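Local coordinates for FAD linked oxidase-like protein (Myceliophthora thermophila, PDB 5L6G) that oxidises the C1 hydroxyl of xylooligosaccharides and related sugars to lactones, passing the electrons through a bicovalently bound FAD to molecular oxygen and releasing hydrogen peroxide, at residues G132-H137 / I329-P334; S185-L190 / S222-T227; E358-Y363 / V433-G438; Y343-V348 / A427-W432. All blocks are in the same frame, centred on the assembly; numbering follows the deposited sequence.

Contact 1: G132-H137 / I329-P334; sequences GARLGH and IDITDP
The imidazole of H137 has the methyl CG2 of T332 over one face and the carboxylate of D330 at its edge. T332 CG2 sits 3.5 Å from the centroid of the H137 ring, a CH-pi contact displaced toward the ND1-CG side. H137 ND1 donates to D330 OD1 over 2.6 Å, with an N-H...O angle of 157°. Ring and carboxylate are nearly coplanar, 8° apart, and OD1 receives the proton on its syn lone pair. H137 holds CG anti to its backbone N (chi1 179°), which swings the ring out beside the inverse gamma turn centred on D330. The guanidinium of R134 is held mainly from outside, NH1 by G92 O and G157 O, and Y336 makes a cation-pi contact with it. R134 CD brushes I331 CG2 at 4.0 Å.

Backbones come close at G136, whose CA lies 3.1 Å from I329 O as a CA-H...O contact; a side chain at G136 would run into that oxygen. Elsewhere water fills in. One water accepts from R134 N and donates to I331 O; a second joins R134 NE to D333 O; a third takes the N-H of H137, 2.7 Å from H137 N. R134 is the N-cap of helix 135-146, whose first turn lies against 329-334; the R134 side chain is about 6 Å from the FAD.

With ND1 acting as donor, the short, flat bond to D330 fixes the rotation of the imidazole, and the neighbouring carboxylate would be expected to favour a protonated, positively charged H137.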
loop_
_atom_site.group_PDB
_atom_site.type_symbol
_atom_site.label_atom_id
_atom_site.label_comp_id
_atom_site.label_asym_id
_atom_site.label_seq_id
_atom_site.Cartn_x
_atom_site.Cartn_y
_atom_site.Cartn_z
ATOM N N GLY A 132 -9.276 -9.423 -7.355
ATOM C CA GLY A 132 -9.704 -9.553 -5.962
ATOM C C GLY A 132 -8.870 -10.495 -5.134
ATOM O O GLY A 132 -9.245 -10.778 -3.991
ATOM N N ALA A 133 -7.771 -11.016 -5.685
ATOM C CA ALA A 133 -6.884 -11.895 -4.918
ATOM C C ALA A 133 -6.180 -11.080 -3.821
ATOM O O ALA A 133 -5.679 -9.977 -4.062
ATOM C CB ALA A 133 -5.857 -12.598 -5.820
ATOM N N ARG A 134 -6.142 -11.650 -2.624
ATOM C CA ARG A 134 -5.487 -11.029 -1.505
ATOM C C ARG A 134 -4.095 -11.601 -1.377
ATOM O O ARG A 134 -3.812 -12.702 -1.896
ATOM C CB ARG A 134 -6.299 -11.239 -0.238
ATOM C CG ARG A 134 -7.688 -10.630 -0.313
ATOM C CD ARG A 134 -8.532 -11.116 0.834
ATOM N NE ARG A 134 -9.925 -10.730 0.703
ATOM C CZ ARG A 134 -10.458 -9.586 1.140
ATOM N NH1 ARG A 134 -9.726 -8.684 1.779
ATOM N NH2 ARG A 134 -11.751 -9.364 0.959
ATOM N N LEU A 135 -3.227 -10.837 -0.708
ATOM C CA LEU A 135 -1.803 -11.112 -0.726
ATOM C C LEU A 135 -1.475 -12.480 -0.158
ATOM O O LEU A 135 -0.595 -13.138 -0.673
ATOM C CB LEU A 135 -1.032 -10.029 0.020
ATOM C CG LEU A 135 -1.187 -8.599 -0.511
ATOM C CD1 LEU A 135 -0.286 -7.655 0.282
ATOM C CD2 LEU A 135 -0.869 -8.542 -2.008
ATOM N N GLY A 136 -2.163 -12.890 0.916
ATOM C CA GLY A 136 -1.905 -14.176 1.540
ATOM C C GLY A 136 -2.204 -15.347 0.623
ATOM O O GLY A 136 -1.472 -16.332 0.579
ATOM N N HIS A 137 -3.281 -15.226 -0.128
ATOM C CA HIS A 137 -3.652 -16.229 -1.119
ATOM C C HIS A 137 -2.637 -16.292 -2.252
ATOM O O HIS A 137 -2.243 -17.385 -2.667
ATOM C CB HIS A 137 -5.040 -15.919 -1.682
ATOM C CG HIS A 137 -5.498 -16.876 -2.734
ATOM N ND1 HIS A 137 -5.587 -18.239 -2.524
ATOM C CD2 HIS A 137 -5.881 -16.667 -4.011
ATOM C CE1 HIS A 137 -6.027 -18.822 -3.624
ATOM N NE2 HIS A 137 -6.220 -17.886 -4.538
ATOM N N ILE A 329 -3.922 -17.051 6.684
ATOM C CA ILE A 329 -3.003 -16.594 5.643
ATOM C C ILE A 329 -3.638 -16.686 4.257
ATOM O O ILE A 329 -3.692 -15.700 3.538
ATOM C CB ILE A 329 -1.726 -17.442 5.668
ATOM C CG1 ILE A 329 -1.060 -17.320 7.042
ATOM C CG2 ILE A 329 -0.763 -17.027 4.566
ATOM C CD1 ILE A 329 -0.519 -15.946 7.351
ATOM N N ASP A 330 -4.102 -17.877 3.891
ATOM C CA ASP A 330 -4.664 -18.115 2.557
ATOM C C ASP A 330 -6.137 -17.704 2.550
ATOM O O ASP A 330 -7.030 -18.542 2.549
ATOM C CB ASP A 330 -4.484 -19.586 2.165
ATOM C CG ASP A 330 -4.890 -19.865 0.722
ATOM O OD1 ASP A 330 -5.145 -18.909 -0.044
ATOM O OD2 ASP A 330 -4.972 -21.043 0.363
ATOM N N ILE A 331 -6.375 -16.403 2.553
ATOM C CA ILE A 331 -7.720 -15.855 2.670
ATOM C C ILE A 331 -8.359 -15.652 1.305
ATOM O O ILE A 331 -7.850 -14.895 0.487
ATOM C CB ILE A 331 -7.714 -14.499 3.385
ATOM C CG1 ILE A 331 -7.041 -14.605 4.755
ATOM C CG2 ILE A 331 -9.143 -13.974 3.525
ATOM C CD1 ILE A 331 -6.672 -13.264 5.359
ATOM N N THR A 332 -9.485 -16.327 1.086
ATOM C CA THR A 332 -10.323 -16.116 -0.092
ATOM C C THR A 332 -11.816 -15.959 0.240
ATOM O O THR A 332 -12.612 -15.704 -0.650
ATOM C CB THR A 332 -10.194 -17.301 -1.064
ATOM O OG1 THR A 332 -10.622 -18.501 -0.410
ATOM C CG2 THR A 332 -8.758 -17.462 -1.531
ATOM N N ASP A 333 -12.183 -16.104 1.511
ATOM C CA ASP A 333 -13.589 -16.142 1.918
ATOM C C ASP A 333 -14.204 -14.761 1.724
ATOM O O ASP A 333 -13.686 -13.780 2.270
ATOM C CB ASP A 333 -13.700 -16.568 3.393
ATOM C CG ASP A 333 -15.141 -16.875 3.836
ATOM O OD1 ASP A 333 -16.100 -16.225 3.363
ATOM O OD2 ASP A 333 -15.318 -17.765 4.700
ATOM N N PRO A 334 -15.329 -14.680 0.977
ATOM C CA PRO A 334 -16.038 -13.402 0.832
ATOM C C PRO A 334 -16.592 -12.838 2.165
ATOM O O PRO A 334 -16.893 -11.650 2.253
ATOM C CB PRO A 334 -17.172 -13.733 -0.151
ATOM C CG PRO A 334 -17.370 -15.208 -0.032
ATOM C CD PRO A 334 -16.006 -15.769 0.241
HETATM O O HOH W 1 -7.814 -14.031 -2.136
HETATM O O HOH W 2 -12.335 -12.350 0.263
HETATM O O HOH W 3 -5.004 -13.806 1.336
#

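Contact 2: S185-L190 / S222-T227; sequences SADVVL and SFRFKT
Main-chain bonds join S185-D187 to S222-R224 as antiparallel strands; the axes of strands 185-189 and 222-225 come within 4.8 Å. S185 with R224 and D187 with S222 are hydrogen-bonded pairs; A186 with F223 between them is a non-hydrogen-bonded pair. Each hydrogen-bonded pair has one good bond, R224 N to S185 O at 2.8 Å and D187 N to S222 O at 2.8 Å, and one weak return bond. A186 CA adds a CA-H...O contact to S222 O.

The polar side chains gather on the face carrying S185, D187, S222 and R224. The R224 chain, bent at chi2 and chi3, folds back across the neighbouring strand, so that its guanidinium meets S185 OG edge-on: NE at 2.8 Å and NH2 at 2.9 Å both donate to this one oxygen, which lies almost in the guanidinium plane.

The salt bridge to D187 is looser. R224 NH2 reaches D187 OD1 at 3.0 Å and NH1 reaches OD2 at 3.1 Å, both weak bonds, with the planes turned 46° apart; OD1 is also held by T197. A leucine in place of R224 would probably leave D187 without its charged mate and S185 OG without its two donors.

The face with A186 and F223 is apolar, the side chain of F223 lying about 5 Å from the FAD. The pair forms part of the antiparallel sheet of the PCMH-type FAD-binding domain, its A186/F223 face turned to helix 160-165.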
loop_
_atom_site.group_PDB
_atom_site.type_symbol
_atom_site.label_atom_id
_atom_site.label_comp_id
_atom_site.label_asym_id
_atom_site.label_seq_id
_atom_site.Cartn_x
_atom_site.Cartn_y
_atom_site.Cartn_z
ATOM N N SER A 185 1.968 -7.014 -16.946
ATOM C CA SER A 185 0.869 -6.526 -17.768
ATOM C C SER A 185 -0.434 -6.530 -16.976
ATOM O O SER A 185 -0.546 -7.172 -15.933
ATOM C CB SER A 185 0.724 -7.345 -19.060
ATOM O OG SER A 185 0.220 -8.643 -18.793
ATOM N N ALA A 186 -1.418 -5.808 -17.488
ATOM C CA ALA A 186 -2.723 -5.735 -16.855
ATOM C C ALA A 186 -3.775 -5.586 -17.937
ATOM O O ALA A 186 -3.559 -4.856 -18.903
ATOM C CB ALA A 186 -2.800 -4.545 -15.920
ATOM N N ASP A 187 -4.900 -6.269 -17.766
ATOM C CA ASP A 187 -6.068 -6.028 -18.591
ATOM C C ASP A 187 -6.954 -5.051 -17.849
ATOM O O ASP A 187 -7.198 -5.218 -16.652
ATOM C CB ASP A 187 -6.827 -7.314 -18.856
ATOM C CG ASP A 187 -5.998 -8.345 -19.604
ATOM O OD1 ASP A 187 -5.054 -7.973 -20.336
ATOM O OD2 ASP A 187 -6.280 -9.533 -19.420
ATOM N N VAL A 188 -7.424 -4.025 -18.542
ATOM C CA VAL A 188 -8.112 -2.932 -17.910
ATOM C C VAL A 188 -9.424 -2.641 -18.602
ATOM O O VAL A 188 -9.487 -2.623 -19.834
ATOM C CB VAL A 188 -7.249 -1.641 -17.949
ATOM C CG1 VAL A 188 -7.849 -0.564 -17.049
ATOM C CG2 VAL A 188 -5.807 -1.964 -17.563
ATOM N N VAL A 189 -10.454 -2.427 -17.798
ATOM C CA VAL A 189 -11.750 -1.946 -18.274
ATOM C C VAL A 189 -11.759 -0.437 -18.104
ATOM O O VAL A 189 -11.677 0.066 -16.980
ATOM C CB VAL A 189 -12.904 -2.542 -17.448
ATOM C CG1 VAL A 189 -14.259 -2.027 -17.934
ATOM C CG2 VAL A 189 -12.841 -4.062 -17.534
ATOM N N LEU A 190 -11.850 0.280 -19.209
ATOM C CA LEU A 190 -11.876 1.741 -19.178
ATOM C C LEU A 190 -13.269 2.284 -18.869
ATOM O O LEU A 190 -14.245 1.547 -18.873
ATOM C CB LEU A 190 -11.384 2.293 -20.515
ATOM C CG LEU A 190 -9.997 1.833 -20.948
ATOM C CD1 LEU A 190 -9.646 2.434 -22.307
ATOM C CD2 LEU A 190 -8.950 2.208 -19.938
ATOM N N SER A 222 -7.430 -8.094 -14.734
ATOM C CA SER A 222 -6.492 -9.182 -14.594
ATOM C C SER A 222 -5.117 -8.575 -14.535
ATOM O O SER A 222 -4.847 -7.599 -15.249
ATOM C CB SER A 222 -6.583 -10.161 -15.759
ATOM O OG SER A 222 -5.731 -11.279 -15.528
ATOM N N PHE A 223 -4.281 -9.117 -13.643
ATOM C CA PHE A 223 -2.863 -8.786 -13.555
ATOM C C PHE A 223 -2.035 -9.963 -14.033
ATOM O O PHE A 223 -2.403 -11.104 -13.802
ATOM C CB PHE A 223 -2.428 -8.562 -12.089
ATOM C CG PHE A 223 -2.993 -7.339 -11.455
ATOM C CD1 PHE A 223 -4.233 -7.373 -10.844
ATOM C CD2 PHE A 223 -2.291 -6.144 -11.457
ATOM C CE1 PHE A 223 -4.753 -6.241 -10.248
ATOM C CE2 PHE A 223 -2.808 -5.005 -10.856
ATOM C CZ PHE A 223 -4.042 -5.046 -10.247
ATOM N N ARG A 224 -0.894 -9.683 -14.661
ATOM C CA ARG A 224 0.176 -10.680 -14.768
ATOM C C ARG A 224 1.350 -10.164 -13.995
ATOM O O ARG A 224 1.759 -9.007 -14.160
ATOM C CB ARG A 224 0.644 -10.936 -16.199
ATOM C CG ARG A 224 0.023 -12.141 -16.850
ATOM C CD ARG A 224 -1.403 -11.854 -17.194
ATOM N NE ARG A 224 -1.532 -10.539 -17.803
ATOM C CZ ARG A 224 -2.695 -9.935 -18.048
ATOM N NH1 ARG A 224 -3.852 -10.559 -17.785
ATOM N NH2 ARG A 224 -2.685 -8.722 -18.607
ATOM N N PHE A 225 1.893 -11.028 -13.154
ATOM C CA PHE A 225 3.024 -10.686 -12.337
ATOM C C PHE A 225 4.177 -11.592 -12.708
ATOM O O PHE A 225 4.018 -12.807 -12.789
ATOM C CB PHE A 225 2.690 -10.902 -10.857
ATOM C CG PHE A 225 1.882 -9.791 -10.241
ATOM C CD1 PHE A 225 2.508 -8.691 -9.668
ATOM C CD2 PHE A 225 0.515 -9.864 -10.207
ATOM C CE1 PHE A 225 1.767 -7.666 -9.089
ATOM C CE2 PHE A 225 -0.233 -8.850 -9.643
ATOM C CZ PHE A 225 0.391 -7.747 -9.078
ATOM N N LYS A 226 5.342 -10.995 -12.920
ATOM C CA LYS A 226 6.589 -11.740 -12.848
ATOM C C LYS A 226 6.813 -12.193 -11.399
ATOM O O LYS A 226 6.226 -11.649 -10.446
ATOM C CB LYS A 226 7.756 -10.871 -13.309
ATOM C CG LYS A 226 7.879 -10.787 -14.818
ATOM C CD LYS A 226 8.870 -9.709 -15.266
ATOM C CE LYS A 226 9.101 -9.795 -16.775
ATOM N NZ LYS A 226 9.796 -8.579 -17.324
ATOM N N THR A 227 7.687 -13.185 -11.241
ATOM C CA THR A 227 8.011 -13.687 -9.925
ATOM C C THR A 227 9.508 -13.934 -9.818
ATOM O O THR A 227 10.191 -14.073 -10.829
ATOM C CB THR A 227 7.281 -15.011 -9.630
ATOM O OG1 THR A 227 7.742 -16.041 -10.527
ATOM C CG2 THR A 227 5.792 -14.845 -9.750
#

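Contact 3: E358-Y363 / V433-G438; sequences ERVAEY and VHAFTG
Helices 354-368 and 426-437 run antiparallel here, the axes of their 358-363 and 433-437 portions 8.4 Å apart at an angle of 170°, with V360 and A435 meeting where the backbones come nearest, CA to CA 5.2 Å. The small side chain of A435 permits this approach: A435 CB comes to 3.9 Å from R359 O and lies 4.0 Å from V360 CG2.

V360 makes the main apolar contact. Its CG2 stands squarely over the centre of the F436 ring, 3.5 Å from the centroid and only 3° off the ring normal, a CH-pi contact. The other methyl, CG1, touches the far end of the same ring, 3.5 Å from F436 CZ. CG1 is anti to the backbone N of V360 (chi1 167°), and this rotation turns both methyls onto the phenyl. The two side chains cross at about a right angle.

Beside this, R359, its chain bent at chi3, reaches over the backbone of A435 and F436 and lays one guanidinium face over A435 O, with F436 O near the plane at the edge. R359 NH2 is only 2.5 Å from A435 O, too close for a contact that is not a hydrogen bond, so the exact placement of the guanidinium is doubtful.

W253 of helix 246-261 touches both V360 and F436. The F436 ring also packs on L347 of strand 341-349 and meets Y411 of strand 409-417 edge-to-face, so F436 seats helix 426-437 on the large antiparallel sheet, with helices 354-368 and 246-261 packed around it.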
loop_
_atom_site.group_PDB
_atom_site.type_symbol
_atom_site.label_atom_id
_atom_site.label_comp_id
_atom_site.label_asym_id
_atom_site.label_seq_id
_atom_site.Cartn_x
_atom_site.Cartn_y
_atom_site.Cartn_z
ATOM N N GLU A 358 15.090 16.683 15.907
ATOM C CA GLU A 358 14.781 17.158 17.252
ATOM C C GLU A 358 13.296 17.443 17.432
ATOM O O GLU A 358 12.704 17.058 18.442
ATOM C CB GLU A 358 15.594 18.407 17.580
ATOM C CG GLU A 358 17.085 18.129 17.728
ATOM C CD GLU A 358 17.497 17.614 19.106
ATOM O OE1 GLU A 358 16.620 17.408 19.994
ATOM O OE2 GLU A 358 18.729 17.378 19.268
ATOM N N ARG A 359 12.690 18.106 16.453
ATOM C CA ARG A 359 11.268 18.414 16.561
ATOM C C ARG A 359 10.407 17.140 16.534
ATOM O O ARG A 359 9.459 16.999 17.292
ATOM C CB ARG A 359 10.862 19.414 15.485
ATOM C CG ARG A 359 11.615 20.739 15.637
ATOM C CD ARG A 359 11.233 21.773 14.585
ATOM N NE ARG A 359 11.157 21.188 13.240
ATOM C CZ ARG A 359 10.121 21.277 12.396
ATOM N NH1 ARG A 359 9.012 21.969 12.698
ATOM N NH2 ARG A 359 10.202 20.696 11.208
ATOM N N VAL A 360 10.746 16.215 15.649
ATOM C CA VAL A 360 10.053 14.926 15.539
ATOM C C VAL A 360 10.213 14.114 16.814
ATOM O O VAL A 360 9.252 13.501 17.301
ATOM C CB VAL A 360 10.592 14.143 14.308
ATOM C CG1 VAL A 360 10.148 12.678 14.309
ATOM C CG2 VAL A 360 10.172 14.851 13.023
ATOM N N ALA A 361 11.429 14.113 17.362
ATOM C CA ALA A 361 11.713 13.396 18.607
ATOM C C ALA A 361 10.974 14.001 19.790
ATOM O O ALA A 361 10.432 13.280 20.622
ATOM C CB ALA A 361 13.208 13.387 18.883
ATOM N N GLU A 362 10.972 15.331 19.872
ATOM C CA GLU A 362 10.290 16.013 20.962
ATOM C C GLU A 362 8.805 15.710 20.870
ATOM O O GLU A 362 8.157 15.451 21.858
ATOM C CB GLU A 362 10.551 17.528 20.945
ATOM C CG GLU A 362 11.979 17.863 21.361
ATOM C CD GLU A 362 12.274 19.354 21.454
ATOM O OE1 GLU A 362 11.317 20.156 21.642
ATOM O OE2 GLU A 362 13.471 19.713 21.367
ATOM N N TYR A 363 8.281 15.700 19.661
ATOM C CA TYR A 363 6.873 15.370 19.490
ATOM C C TYR A 363 6.593 13.935 19.968
ATOM O O TYR A 363 5.578 13.661 20.598
ATOM C CB TYR A 363 6.472 15.522 18.035
ATOM C CG TYR A 363 4.985 15.675 17.890
ATOM C CD1 TYR A 363 4.400 16.927 17.944
ATOM C CD2 TYR A 363 4.162 14.562 17.728
ATOM C CE1 TYR A 363 3.026 17.083 17.819
ATOM C CE2 TYR A 363 2.787 14.703 17.603
ATOM C CZ TYR A 363 2.220 15.972 17.652
ATOM O OH TYR A 363 0.854 16.131 17.500
ATOM N N VAL A 433 3.211 15.107 11.745
ATOM C CA VAL A 433 3.653 15.307 10.370
ATOM C C VAL A 433 4.228 16.720 10.171
ATOM O O VAL A 433 5.271 16.889 9.530
ATOM C CB VAL A 433 2.542 14.967 9.356
ATOM C CG1 VAL A 433 2.904 15.445 7.973
ATOM C CG2 VAL A 433 2.331 13.465 9.332
ATOM N N HIS A 434 3.580 17.711 10.770
ATOM C CA HIS A 434 4.087 19.082 10.756
ATOM C C HIS A 434 5.527 19.200 11.280
ATOM O O HIS A 434 6.295 20.008 10.789
ATOM C CB HIS A 434 3.187 19.987 11.568
ATOM C CG HIS A 434 3.474 21.445 11.388
ATOM N ND1 HIS A 434 2.967 22.175 10.334
ATOM C CD2 HIS A 434 4.175 22.320 12.149
ATOM C CE1 HIS A 434 3.362 23.433 10.440
ATOM N NE2 HIS A 434 4.093 23.549 11.534
ATOM N N ALA A 435 5.889 18.386 12.267
ATOM C CA ALA A 435 7.253 18.388 12.796
ATOM C C ALA A 435 8.265 17.977 11.722
ATOM O O ALA A 435 9.416 18.416 11.758
ATOM C CB ALA A 435 7.379 17.469 14.015
ATOM N N PHE A 436 7.856 17.132 10.783
ATOM C CA PHE A 436 8.725 16.767 9.659
ATOM C C PHE A 436 8.712 17.857 8.596
ATOM O O PHE A 436 9.760 18.356 8.165
ATOM C CB PHE A 436 8.292 15.447 8.986
ATOM C CG PHE A 436 8.429 14.204 9.837
ATOM C CD1 PHE A 436 7.449 13.852 10.755
ATOM C CD2 PHE A 436 9.500 13.328 9.647
ATOM C CE1 PHE A 436 7.538 12.687 11.478
ATOM C CE2 PHE A 436 9.600 12.157 10.367
ATOM C CZ PHE A 436 8.628 11.831 11.290
ATOM N N THR A 437 7.511 18.230 8.152
ATOM C CA THR A 437 7.385 19.001 6.921
ATOM C C THR A 437 7.785 20.466 7.104
ATOM O O THR A 437 8.146 21.118 6.129
ATOM C CB THR A 437 5.969 18.900 6.313
ATOM O OG1 THR A 437 5.008 19.392 7.246
ATOM C CG2 THR A 437 5.639 17.451 5.950
ATOM N N GLY A 438 7.765 20.957 8.344
ATOM C CA GLY A 438 8.213 22.310 8.652
ATOM C C GLY A 438 9.669 22.548 8.286
ATOM O O GLY A 438 10.062 23.677 7.981
#

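Contact 4: Y343-V348 / A427-W432; sequences YSKSLV and AFLDGW
K345 and D430 cross at about a right angle, with the lysine ammonium arriving above the plane of the carboxylate. K345 NZ bonds D430 OD1 at 2.9 Å in a salt bridge, 36° out of that plane. Bends at chi3 and chi4 fold the end of the lysine over to D430 and also bring NZ to Y343 OH, to which it donates at 3.1 Å. K345 NZ also forms a salt bridge with D453, whose carboxylate hydrogen-bonds the Y343 hydroxyl as well.

The tyrosine ring stands nearly perpendicular to the carboxylate, 85° between planes, and turns its edge to D430 OD1. A water completes the link, donating to Y343 OH at 2.9 Å and to D430 OD2 at 2.7 Å.

The L429 side chain runs alongside those of Y343 and K345, pointing the opposite way. L429 CB rests on K345 CD at 3.6 Å, while L429 CD1 reaches Y343 CD2 at 4.1 Å and the backbone at S344. Strand 343-348 and helix 427-432 run nearly parallel, 9° between their axes.

A methionine in place of K345 would probably leave D430 and D453 without their shared cation and the Y343 hydroxyl without one of its donors.

Y343 lines a xylose site together with F426, which meets its ring edge-to-face. One cation between two carboxylates, beside a hydroxyl gripped by several partners, makes a largely buried polar network that is likely to steady Y343 beside the sugar and ties helix 426-437 to the sheet.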
loop_
_atom_site.group_PDB
_atom_site.type_symbol
_atom_site.label_atom_id
_atom_site.label_comp_id
_atom_site.label_asym_id
_atom_site.label_seq_id
_atom_site.Cartn_x
_atom_site.Cartn_y
_atom_site.Cartn_z
ATOM N N TYR A 343 -7.212 6.559 12.601
ATOM C CA TYR A 343 -6.747 7.579 11.676
ATOM C C TYR A 343 -5.305 7.259 11.341
ATOM O O TYR A 343 -4.599 6.741 12.175
ATOM C CB TYR A 343 -6.853 8.983 12.275
ATOM C CG TYR A 343 -6.365 10.065 11.337
ATOM C CD1 TYR A 343 -6.845 10.156 10.054
ATOM C CD2 TYR A 343 -5.436 11.012 11.742
ATOM C CE1 TYR A 343 -6.412 11.144 9.182
ATOM C CE2 TYR A 343 -5.001 12.015 10.880
ATOM C CZ TYR A 343 -5.500 12.071 9.592
ATOM O OH TYR A 343 -5.087 13.046 8.696
ATOM N N SER A 344 -4.890 7.545 10.113
ATOM C CA SER A 344 -3.524 7.257 9.704
ATOM C C SER A 344 -2.986 8.310 8.765
ATOM O O SER A 344 -3.735 8.968 8.045
ATOM C CB SER A 344 -3.447 5.870 9.066
ATOM O OG SER A 344 -2.174 5.611 8.522
ATOM N N LYS A 345 -1.677 8.512 8.837
ATOM C CA LYS A 345 -0.978 9.391 7.926
ATOM C C LYS A 345 0.254 8.653 7.431
ATOM O O LYS A 345 0.649 7.583 7.963
ATOM C CB LYS A 345 -0.589 10.708 8.607
ATOM C CG LYS A 345 -1.759 11.539 9.102
ATOM C CD LYS A 345 -1.359 12.936 9.578
ATOM C CE LYS A 345 -1.193 13.953 8.453
ATOM N NZ LYS A 345 -2.458 14.488 7.867
ATOM N N SER A 346 0.834 9.201 6.374
ATOM C CA SER A 346 2.070 8.692 5.850
ATOM C C SER A 346 3.002 9.822 5.496
ATOM O O SER A 346 2.616 11.015 5.483
ATOM C CB SER A 346 1.770 7.882 4.590
ATOM O OG SER A 346 1.498 8.738 3.506
ATOM N N LEU A 347 4.235 9.435 5.207
ATOM C CA LEU A 347 5.221 10.322 4.690
ATOM C C LEU A 347 6.246 9.505 3.926
ATOM O O LEU A 347 6.441 8.306 4.176
ATOM C CB LEU A 347 5.975 11.050 5.815
ATOM C CG LEU A 347 5.523 12.403 6.339
ATOM C CD1 LEU A 347 6.490 12.798 7.445
ATOM C CD2 LEU A 347 5.517 13.471 5.281
ATOM N N VAL A 348 6.876 10.195 2.990
ATOM C CA VAL A 348 8.125 9.781 2.384
ATOM C C VAL A 348 9.046 10.964 2.605
ATOM O O VAL A 348 8.651 12.111 2.380
ATOM C CB VAL A 348 7.963 9.521 0.886
ATOM C CG1 VAL A 348 9.305 9.195 0.238
ATOM C CG2 VAL A 348 6.977 8.378 0.668
ATOM N N ALA A 427 -5.524 15.893 15.341
ATOM C CA ALA A 427 -4.458 16.850 15.634
ATOM C C ALA A 427 -3.176 16.136 16.058
ATOM O O ALA A 427 -2.074 16.659 15.864
ATOM C CB ALA A 427 -4.903 17.816 16.707
ATOM N N PHE A 428 -3.310 14.947 16.618
ATOM C CA PHE A 428 -2.121 14.182 17.055
ATOM C C PHE A 428 -1.212 13.838 15.859
ATOM O O PHE A 428 -0.089 14.321 15.764
ATOM C CB PHE A 428 -2.532 12.936 17.871
ATOM C CG PHE A 428 -1.459 11.881 17.971
ATOM C CD1 PHE A 428 -0.130 12.232 18.174
ATOM C CD2 PHE A 428 -1.785 10.532 17.900
ATOM C CE1 PHE A 428 0.863 11.248 18.238
ATOM C CE2 PHE A 428 -0.798 9.556 17.986
ATOM C CZ PHE A 428 0.522 9.916 18.147
ATOM N N LEU A 429 -1.665 12.998 14.950
ATOM C CA LEU A 429 -0.833 12.713 13.785
ATOM C C LEU A 429 -0.586 13.939 12.927
ATOM O O LEU A 429 0.486 14.055 12.334
ATOM C CB LEU A 429 -1.399 11.578 12.947
ATOM C CG LEU A 429 -1.439 10.244 13.685
ATOM C CD1 LEU A 429 -1.881 9.158 12.721
ATOM C CD2 LEU A 429 -0.103 9.891 14.346
ATOM N N ASP A 430 -1.547 14.865 12.855
ATOM C CA ASP A 430 -1.337 16.076 12.055
ATOM C C ASP A 430 -0.140 16.872 12.556
ATOM O O ASP A 430 0.664 17.376 11.752
ATOM C CB ASP A 430 -2.601 16.967 12.030
ATOM C CG ASP A 430 -3.710 16.379 11.160
ATOM O OD1 ASP A 430 -3.433 15.367 10.467
ATOM O OD2 ASP A 430 -4.857 16.917 11.184
ATOM N N GLY A 431 -0.039 17.004 13.876
ATOM C CA GLY A 431 1.028 17.752 14.491
ATOM C C GLY A 431 2.359 17.044 14.284
ATOM O O GLY A 431 3.390 17.687 14.081
ATOM N N TRP A 432 2.331 15.720 14.320
ATOM C CA TRP A 432 3.558 14.954 14.150
ATOM C C TRP A 432 4.098 15.149 12.740
ATOM O O TRP A 432 5.291 15.376 12.555
ATOM C CB TRP A 432 3.327 13.463 14.406
ATOM C CG TRP A 432 4.538 12.782 14.949
ATOM C CD1 TRP A 432 5.799 13.258 14.965
ATOM C CD2 TRP A 432 4.582 11.495 15.562
ATOM N NE1 TRP A 432 6.649 12.353 15.579
ATOM C CE2 TRP A 432 5.916 11.259 15.953
ATOM C CE3 TRP A 432 3.620 10.528 15.839
ATOM C CZ2 TRP A 432 6.310 10.093 16.602
ATOM C CZ3 TRP A 432 4.016 9.364 16.474
ATOM C CH2 TRP A 432 5.342 9.158 16.853
HETATM O O HOH W 4 -6.432 15.468 9.537
#

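How the contacts relate
Contacts 3 and 4 share helix 426-437 and touch, their centres 11 Å apart: Y363 OH probably bonds F428 O at 2.7 Å, and F436 CG packs on L347 CD1 at 3.4 Å. Contacts 1 and 2 lie on the opposite side of the chain's centre, 18 Å apart between centres and about 6 Å between nearest atoms, with contact 2 nested in the loop that contact 1 closes. Both approach the FAD, the side chain of F223 to about 5 Å and that of R134 to about 6 Å. From the other side, contact 4 reaches the sugar sites: the side chain of S344 lies about 4 Å from those of the substrate-binding E412 and Y451. Contact 3 stands farther back.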